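PDB 7BGM: phosphoribosyl-AMP cyclohydrolase from Medicago truncatula, which probably catalyses two successive steps of histidine biosynthesis, hydrolysing phosphoribosyl-ATP to phosphoribosyl-AMP and diphosphate and then opening the adenine ring of phosphoribosyl-AMP. Local coordinates for residues 136-141 with 150-155; 154-159 with 200-205; 23-28 with 207-212. One frame throughout, in Å; residues are numbered along the deposited sequence.

Contact 1. Residues 136-141 with 150-155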
# COMPACT_ATOMS: atom_id res chain seq x y z
N SER A 136 4.56 -12.86 12.74
CA SER A 136 4.63 -14.20 12.16
C SER A 136 5.99 -14.83 12.44
O SER A 136 6.07 -16.01 12.85
CB SER A 136 4.34 -14.11 10.66
OG SER A 136 4.41 -15.38 10.02
N GLN A 137 7.06 -14.06 12.28
CA GLN A 137 8.39 -14.57 12.61
C GLN A 137 8.50 -14.95 14.08
O GLN A 137 9.12 -15.97 14.40
CB GLN A 137 9.45 -13.54 12.25
CG GLN A 137 9.47 -13.18 10.80
CD GLN A 137 10.46 -12.09 10.51
OE1 GLN A 137 11.60 -12.14 10.96
NE2 GLN A 137 10.03 -11.08 9.76
N ARG A 138 7.93 -14.15 14.98
CA ARG A 138 7.94 -14.51 16.40
C ARG A 138 7.17 -15.80 16.64
O ARG A 138 7.58 -16.65 17.46
CB ARG A 138 7.36 -13.39 17.26
CG ARG A 138 8.03 -12.05 17.07
CD ARG A 138 9.25 -11.87 17.96
NE ARG A 138 10.02 -10.68 17.56
CZ ARG A 138 9.65 -9.42 17.77
NH1 ARG A 138 8.50 -9.13 18.39
NH2 ARG A 138 10.43 -8.42 17.36
N LYS A 139 6.03 -15.97 15.96
CA LYS A 139 5.22 -17.17 16.12
C LYS A 139 5.99 -18.41 15.68
O LYS A 139 5.87 -19.48 16.29
CB LYS A 139 3.92 -17.02 15.33
CG LYS A 139 2.90 -18.16 15.51
CD LYS A 139 1.60 -17.85 14.78
CE LYS A 139 0.60 -18.99 14.88
NZ LYS A 139 1.16 -20.22 14.23
N ALA A 140 6.81 -18.27 14.64
CA ALA A 140 7.49 -19.43 14.07
C ALA A 140 8.67 -19.87 14.92
O ALA A 140 9.06 -21.04 14.87
CB ALA A 140 7.95 -19.11 12.65
N GLU A 141 9.26 -18.97 15.70
CA GLU A 141 10.48 -19.34 16.40
C GLU A 141 10.16 -20.07 17.71
O GLU A 141 8.99 -20.28 18.07
CB GLU A 141 11.37 -18.12 16.62
CG GLU A 141 10.70 -16.92 17.25
CD GLU A 141 11.48 -15.63 17.03
OE1 GLU A 141 12.21 -15.55 16.01
OE2 GLU A 141 11.37 -14.71 17.86
N SER A 150 10.73 -12.54 24.98
CA SER A 150 10.23 -11.59 23.96
C SER A 150 8.78 -11.20 24.21
O SER A 150 7.93 -12.07 24.40
CB SER A 150 10.36 -12.19 22.56
OG SER A 150 9.34 -11.68 21.70
N TRP A 151 8.47 -9.90 24.19
CA TRP A 151 7.15 -9.46 24.62
C TRP A 151 6.05 -9.94 23.67
O TRP A 151 4.96 -10.32 24.11
CB TRP A 151 7.09 -7.95 24.75
CG TRP A 151 5.67 -7.51 24.90
CD1 TRP A 151 4.86 -7.00 23.93
CD2 TRP A 151 4.87 -7.59 26.09
NE1 TRP A 151 3.62 -6.74 24.44
CE2 TRP A 151 3.60 -7.09 25.76
CE3 TRP A 151 5.12 -8.02 27.39
CZ2 TRP A 151 2.57 -7.01 26.69
CZ3 TRP A 151 4.09 -7.93 28.32
CH2 TRP A 151 2.84 -7.44 27.96
N THR A 152 6.30 -9.88 22.36
CA THR A 152 5.32 -10.42 21.42
C THR A 152 5.19 -11.93 21.58
O THR A 152 4.08 -12.48 21.56
CB THR A 152 5.72 -10.04 19.99
OG1 THR A 152 5.72 -8.61 19.88
CG2 THR A 152 4.74 -10.61 18.97
N LYS A 153 6.32 -12.62 21.79
CA LYS A 153 6.26 -14.07 21.98
C LYS A 153 5.46 -14.43 23.23
O LYS A 153 4.76 -15.45 23.23
CB LYS A 153 7.67 -14.64 22.04
CG LYS A 153 7.74 -16.16 21.99
CD LYS A 153 7.22 -16.71 20.66
CE LYS A 153 7.49 -18.21 20.54
NZ LYS A 153 6.96 -18.81 19.29
N ARG A 154 5.54 -13.61 24.28
CA ARG A 154 4.77 -13.86 25.50
C ARG A 154 3.27 -13.89 25.22
O ARG A 154 2.54 -14.73 25.76
CB ARG A 154 5.08 -12.81 26.56
CG ARG A 154 6.52 -12.75 27.06
CD ARG A 154 6.76 -11.52 27.94
NE ARG A 154 6.32 -11.70 29.32
CZ ARG A 154 5.11 -11.40 29.79
NH1 ARG A 154 4.19 -10.89 28.99
NH2 ARG A 154 4.83 -11.61 31.07
N LEU A 155 2.79 -12.98 24.36
CA LEU A 155 1.36 -12.91 24.06
C LEU A 155 0.92 -14.06 23.17
O LEU A 155 -0.20 -14.56 23.31
CB LEU A 155 1.04 -11.58 23.39
CG LEU A 155 1.16 -10.33 24.27
CD1 LEU A 155 1.05 -9.09 23.40
CD2 LEU A 155 0.09 -10.33 25.33

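Contact 2. Residues 154-159 with 200-205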
# COMPACT_ATOMS: atom_id res chain seq x y z
N ARG A 154 5.54 -13.61 24.28
CA ARG A 154 4.77 -13.86 25.50
C ARG A 154 3.27 -13.89 25.22
O ARG A 154 2.54 -14.73 25.76
CB ARG A 154 5.08 -12.81 26.56
CG ARG A 154 6.52 -12.75 27.06
CD ARG A 154 6.76 -11.52 27.94
NE ARG A 154 6.32 -11.70 29.32
CZ ARG A 154 5.11 -11.40 29.79
NH1 ARG A 154 4.19 -10.89 28.99
NH2 ARG A 154 4.83 -11.61 31.07
N LEU A 155 2.79 -12.98 24.36
CA LEU A 155 1.36 -12.91 24.06
C LEU A 155 0.92 -14.06 23.17
O LEU A 155 -0.20 -14.56 23.31
CB LEU A 155 1.04 -11.58 23.39
CG LEU A 155 1.16 -10.33 24.27
CD1 LEU A 155 1.05 -9.09 23.40
CD2 LEU A 155 0.09 -10.33 25.33
N LEU A 156 1.79 -14.51 22.27
CA LEU A 156 1.47 -15.64 21.42
C LEU A 156 1.31 -16.92 22.21
O LEU A 156 0.63 -17.84 21.74
CB LEU A 156 2.56 -15.84 20.37
CG LEU A 156 2.57 -14.81 19.25
CD1 LEU A 156 3.91 -14.86 18.51
CD2 LEU A 156 1.40 -15.06 18.31
N LEU A 157 1.91 -16.99 23.40
CA LEU A 157 1.90 -18.19 24.24
C LEU A 157 1.00 -18.04 25.46
O LEU A 157 1.16 -18.80 26.42
CB LEU A 157 3.32 -18.55 24.68
CG LEU A 157 4.28 -19.02 23.59
CD1 LEU A 157 5.66 -19.16 24.17
CD2 LEU A 157 3.83 -20.34 22.99
N ASN A 158 0.08 -17.08 25.46
CA ASN A 158 -0.82 -16.94 26.61
C ASN A 158 -2.09 -16.25 26.12
O ASN A 158 -2.22 -15.03 26.21
CB ASN A 158 -0.15 -16.17 27.74
CG ASN A 158 -1.02 -16.07 28.98
OD1 ASN A 158 -2.18 -16.50 28.99
ND2 ASN A 158 -0.47 -15.49 30.04
N ASP A 159 -3.02 -17.06 25.60
CA ASP A 159 -4.30 -16.58 25.08
C ASP A 159 -5.03 -15.68 26.06
O ASP A 159 -5.70 -14.70 25.66
CB ASP A 159 -5.19 -17.77 24.73
CG ASP A 159 -4.81 -18.44 23.43
OD1 ASP A 159 -3.83 -18.01 22.78
OD2 ASP A 159 -5.49 -19.42 23.05
N LEU A 200 -3.58 -11.75 17.90
CA LEU A 200 -4.67 -12.71 17.81
C LEU A 200 -4.87 -13.19 16.37
O LEU A 200 -5.08 -14.39 16.13
CB LEU A 200 -5.97 -12.11 18.37
CG LEU A 200 -7.24 -12.97 18.34
CD1 LEU A 200 -8.18 -12.61 19.52
CD2 LEU A 200 -8.01 -12.85 17.04
N LEU A 201 -4.80 -12.27 15.39
CA LEU A 201 -4.90 -12.72 14.00
C LEU A 201 -3.84 -13.76 13.67
O LEU A 201 -4.12 -14.75 12.98
CB LEU A 201 -4.78 -11.54 13.04
CG LEU A 201 -5.85 -10.45 13.09
CD1 LEU A 201 -5.61 -9.43 11.97
CD2 LEU A 201 -7.25 -11.06 12.96
N ALA A 202 -2.61 -13.56 14.16
CA ALA A 202 -1.55 -14.53 13.90
C ALA A 202 -1.89 -15.90 14.48
O ALA A 202 -1.67 -16.93 13.84
CB ALA A 202 -0.23 -14.03 14.47
N LEU A 203 -2.43 -15.92 15.70
CA LEU A 203 -2.82 -17.20 16.31
C LEU A 203 -3.93 -17.90 15.53
O LEU A 203 -3.97 -19.14 15.49
CB LEU A 203 -3.23 -16.97 17.77
CG LEU A 203 -2.12 -16.52 18.72
CD1 LEU A 203 -2.65 -16.18 20.11
CD2 LEU A 203 -1.02 -17.60 18.81
N LYS A 204 -4.81 -17.13 14.87
CA LYS A 204 -5.93 -17.69 14.10
C LYS A 204 -5.60 -17.90 12.62
O LYS A 204 -6.47 -18.36 11.87
CB LYS A 204 -7.15 -16.77 14.21
CG LYS A 204 -7.69 -16.63 15.64
CD LYS A 204 -8.16 -17.97 16.26
CE LYS A 204 -9.33 -18.59 15.49
NZ LYS A 204 -9.79 -19.93 16.07
N ASP A 205 -4.38 -17.57 12.19
CA ASP A 205 -3.95 -17.77 10.81
C ASP A 205 -4.74 -16.87 9.85
O ASP A 205 -5.08 -17.27 8.74
CB ASP A 205 -4.06 -19.25 10.40
CG ASP A 205 -3.24 -19.59 9.17
OD1 ASP A 205 -2.34 -18.81 8.81
OD2 ASP A 205 -3.50 -20.66 8.56

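Contact 3. Residues 23-28 with 207-212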
# COMPACT_ATOMS: atom_id res chain seq x y z
N ALA A 23 1.12 -2.59 -11.46
CA ALA A 23 0.03 -3.32 -10.82
C ALA A 23 0.16 -3.22 -9.31
O ALA A 23 1.24 -3.50 -8.74
CB ALA A 23 0.01 -4.79 -11.26
N GLN A 24 -0.97 -2.91 -8.65
CA GLN A 24 -0.96 -2.65 -7.21
C GLN A 24 -2.13 -3.39 -6.57
O GLN A 24 -3.25 -3.37 -7.11
CB GLN A 24 -1.06 -1.12 -6.92
CG GLN A 24 -1.09 -0.83 -5.40
CD GLN A 24 -1.08 0.64 -5.11
OE1 GLN A 24 -1.71 1.43 -5.84
NE2 GLN A 24 -0.39 1.04 -4.01
N ASN A 25 -1.88 -4.04 -5.44
CA ASN A 25 -2.91 -4.79 -4.71
C ASN A 25 -3.97 -3.82 -4.18
O ASN A 25 -3.66 -2.91 -3.40
CB ASN A 25 -2.24 -5.57 -3.58
CG ASN A 25 -3.22 -6.51 -2.84
OD1 ASN A 25 -4.28 -6.09 -2.39
ND2 ASN A 25 -2.86 -7.79 -2.75
N VAL A 26 -5.22 -3.99 -4.63
CA VAL A 26 -6.34 -3.11 -4.26
C VAL A 26 -6.63 -3.13 -2.76
O VAL A 26 -7.13 -2.13 -2.20
CB VAL A 26 -7.60 -3.50 -5.07
CG1 VAL A 26 -8.08 -4.90 -4.70
CG2 VAL A 26 -8.74 -2.44 -4.85
N ASP A 27 -6.35 -4.26 -2.10
CA ASP A 27 -6.69 -4.36 -0.68
C ASP A 27 -5.55 -3.87 0.22
O ASP A 27 -5.82 -3.33 1.30
CB ASP A 27 -7.05 -5.80 -0.30
CG ASP A 27 -8.45 -6.19 -0.75
OD1 ASP A 27 -9.37 -5.32 -0.75
OD2 ASP A 27 -8.67 -7.38 -1.08
N THR A 28 -4.28 -4.02 -0.19
CA THR A 28 -3.19 -3.72 0.73
C THR A 28 -2.29 -2.59 0.30
O THR A 28 -1.61 -2.00 1.16
CB THR A 28 -2.28 -4.93 0.91
OG1 THR A 28 -1.60 -5.19 -0.33
CG2 THR A 28 -3.09 -6.13 1.33
N LYS A 207 -4.81 -13.26 7.79
CA LYS A 207 -4.02 -12.17 7.23
C LYS A 207 -4.81 -10.85 7.24
O LYS A 207 -6.02 -10.82 6.99
CB LYS A 207 -3.61 -12.50 5.81
CG LYS A 207 -2.81 -13.78 5.70
CD LYS A 207 -1.36 -13.53 5.84
CE LYS A 207 -0.91 -12.69 4.63
NZ LYS A 207 0.48 -12.86 4.19
N VAL A 208 -4.09 -9.75 7.48
CA VAL A 208 -4.69 -8.41 7.38
C VAL A 208 -5.40 -8.23 6.04
O VAL A 208 -6.50 -7.67 5.96
CB VAL A 208 -3.61 -7.33 7.58
CG1 VAL A 208 -4.11 -5.94 7.13
CG2 VAL A 208 -3.14 -7.30 9.04
N GLU A 209 -4.76 -8.68 4.95
CA GLU A 209 -5.37 -8.59 3.61
C GLU A 209 -6.76 -9.24 3.57
O GLU A 209 -7.67 -8.73 2.90
CB GLU A 209 -4.45 -9.22 2.57
CG GLU A 209 -5.07 -9.25 1.18
CD GLU A 209 -4.10 -9.70 0.07
OE1 GLU A 209 -2.99 -10.20 0.42
OE2 GLU A 209 -4.49 -9.61 -1.12
N GLU A 210 -6.94 -10.37 4.28
CA GLU A 210 -8.26 -11.03 4.31
C GLU A 210 -9.28 -10.18 5.03
O GLU A 210 -10.46 -10.14 4.64
CB GLU A 210 -8.14 -12.41 4.97
CG GLU A 210 -7.30 -13.35 4.12
CD GLU A 210 -6.86 -14.64 4.80
OE1 GLU A 210 -6.67 -14.69 6.03
OE2 GLU A 210 -6.65 -15.63 4.06
N VAL A 211 -8.85 -9.48 6.08
CA VAL A 211 -9.75 -8.58 6.80
C VAL A 211 -10.16 -7.42 5.90
O VAL A 211 -11.34 -7.06 5.82
CB VAL A 211 -9.07 -8.08 8.09
CG1 VAL A 211 -9.99 -7.03 8.83
CG2 VAL A 211 -8.73 -9.26 9.02
N LEU A 212 -9.20 -6.86 5.16
CA LEU A 212 -9.53 -5.72 4.30
C LEU A 212 -10.40 -6.13 3.12
O LEU A 212 -11.23 -5.35 2.66
CB LEU A 212 -8.23 -5.04 3.83
CG LEU A 212 -7.37 -4.42 4.95
CD1 LEU A 212 -6.12 -3.67 4.49
CD2 LEU A 212 -8.24 -3.51 5.83

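Contact 1. Residues 136-141 with 150-155
Lys-153 and Arg-138 reach past each other between the end of helix 127-140 and the first turn of helix 151-156, each side chain touching the other segment. The lysine chain leaves its helix with CG anti to the backbone N (chi1 -169°), bends once at chi2 and then runs straight, which carries the ammonium to the C-terminal end of helix 127-140. There Lys-153 NZ donates to Arg-138 O at 2.9 Å, in the plane of that carbonyl, and to Glu-141 O at 2.8 Å, this time from above the carbonyl plane. The methylenes belong to the same contact, Lys-153 CD lying 3.2 Å from Arg-138 O.

Arg-138, its chain bent at chi2, crosses Thr-152 at about a right angle. Arg-138 NH1 comes within 3.2 Å of Thr-152 OG1, which sits at the guanidinium edge, while the hydroxyl itself is hydrogen-bonded to Tyr-195 of helix 183-204. Ser-150 OG lies 3.7 Å from Arg-138 CD and accepts from Lys-153 N, an ST motif at the start of helix 151-156.

Arg-138, Ser-150, Trp-151, Thr-152 and Tyr-195 belong to an AMP-binding site, unoccupied in this chain. The lysine ammonium sits on carbonyls at a helix C-terminus, where the helix dipole probably favours a positive charge, and it ties together two segments that supply ligand-binding residues.

Contact 2. Residues 154-159 with 200-205
Leu-155, the first residue of 154-159 to meet the other segment, contributes little across the contact: Leu-155 O lies 4.3 Å from Leu-203 CD1. Its side chain instead packs on Tyr-195, His-196 and Val-199, earlier residues of helix 183-204.

Leu-156, in the last turn of its helix, does most of the work. With CG anti to its carbonyl carbon (chi1 -73°), the side chain brings Leu-156 CD2 to 3.5 Å from Leu-203 CD2, so that the two leucines meet methyl to methyl and cross obliquely. The same Leu-156 CD2 also reaches Ala-202 CB, at 4.3 Å. Leu-203 turns its branches to different neighbours. Leu-203 CD2 lies 3.4 Å from Leu-156 O as well as against that residue's methyl, whereas CD1 goes on toward the next helix. The leucine fork is therefore set against the C-terminal end of helix 151-156, touching carbonyl and side chain together.

At Leu-157 the chain leaves helical geometry, and Asn-158 takes the N-cap position of helix 159-178, its OD1 accepting weak hydrogen bonds from Lys-160 N and Leu-161 N. Asp-159 OD1 then comes to 3.4 Å from Leu-203 CD1, a van der Waals contact of a carboxylate oxygen with a methyl group. Leu-162 of the same helix also packs on Leu-203, and Leu-177 of the second subunit packs on Asp-159.

No hydrogen bond joins the two segments. This is apolar helix packing in the all-alpha pyrophosphohydrolase part of the chain, which belongs to the MazG clan: the end of helix 183-204, closed by a Schellman motif at Asp-205, fits against the turn between helices 151-156 and 159-178.

Contact 3. Residues 23-28 with 207-212
The amide of Asn-25 and the carboxylate of Glu-209 meet with their planes 71° apart. Asn-25 ND2 gives a nearly straight hydrogen bond to Glu-209 OE2 (2.9 Å); the acceptor lies in the amide plane, but the donor stands above the carboxylate plane. At the other end of the amide, Asn-25 OD1 takes two backbone donors, Asp-27 N at 2.8 Å in the carbonyl plane and Thr-28 N at 3.0 Å from above it, forming an Asx turn and an Asx motif that fold the chain beyond strand 19-25. Replacing Asn-25 with alanine removes the amide and would probably leave Glu-209 OE2 without this donor and the Asp-27 and Thr-28 N-H groups without their acceptor, so that the turn could shift.

Glu-209 reaches across because its chain is extended, with CG anti to the backbone N (chi1 176°). Thr-28 CG2 packs against its methylenes, 3.6 Å from Glu-209 CB, and Leu-212 CD1 approaches Asp-27 O at 3.2 Å.

Asp-27 bonds Ser-127 of the second subunit. Two neighbouring carboxylates, Asp-27 and Glu-209, share one cation, Lys-91, while Arg-216 serves Asp-27; this probably favours their charged forms and fastens the cyclohydrolase sheet to helix 208-218.

How the contacts relate
Contacts 1 and 2 are neighbours, with centres 8 Å apart, and share helix 151-156: contact 1 joins its start to the end of helix 127-140, and contact 2 joins its end to helix 183-204. Lys-139 of contact 1 also packs on Ala-202 and Leu-203 of contact 2. The centre of contact 3 is about 23 Å from that of contact 1 and about 21 Å from that of contact 2; it closes a long loop from strand 19-25 to helix 208-218 within which the others are nested. Helices 183-204 and 208-218 follow one another, and Leu-201 touches Val-211. Contacts 1 and 2 therefore knit the helical pyrophosphohydrolase part, contact 3 links it to the cyclohydrolase part, and contacts 2 and 3 both touch the second subunit.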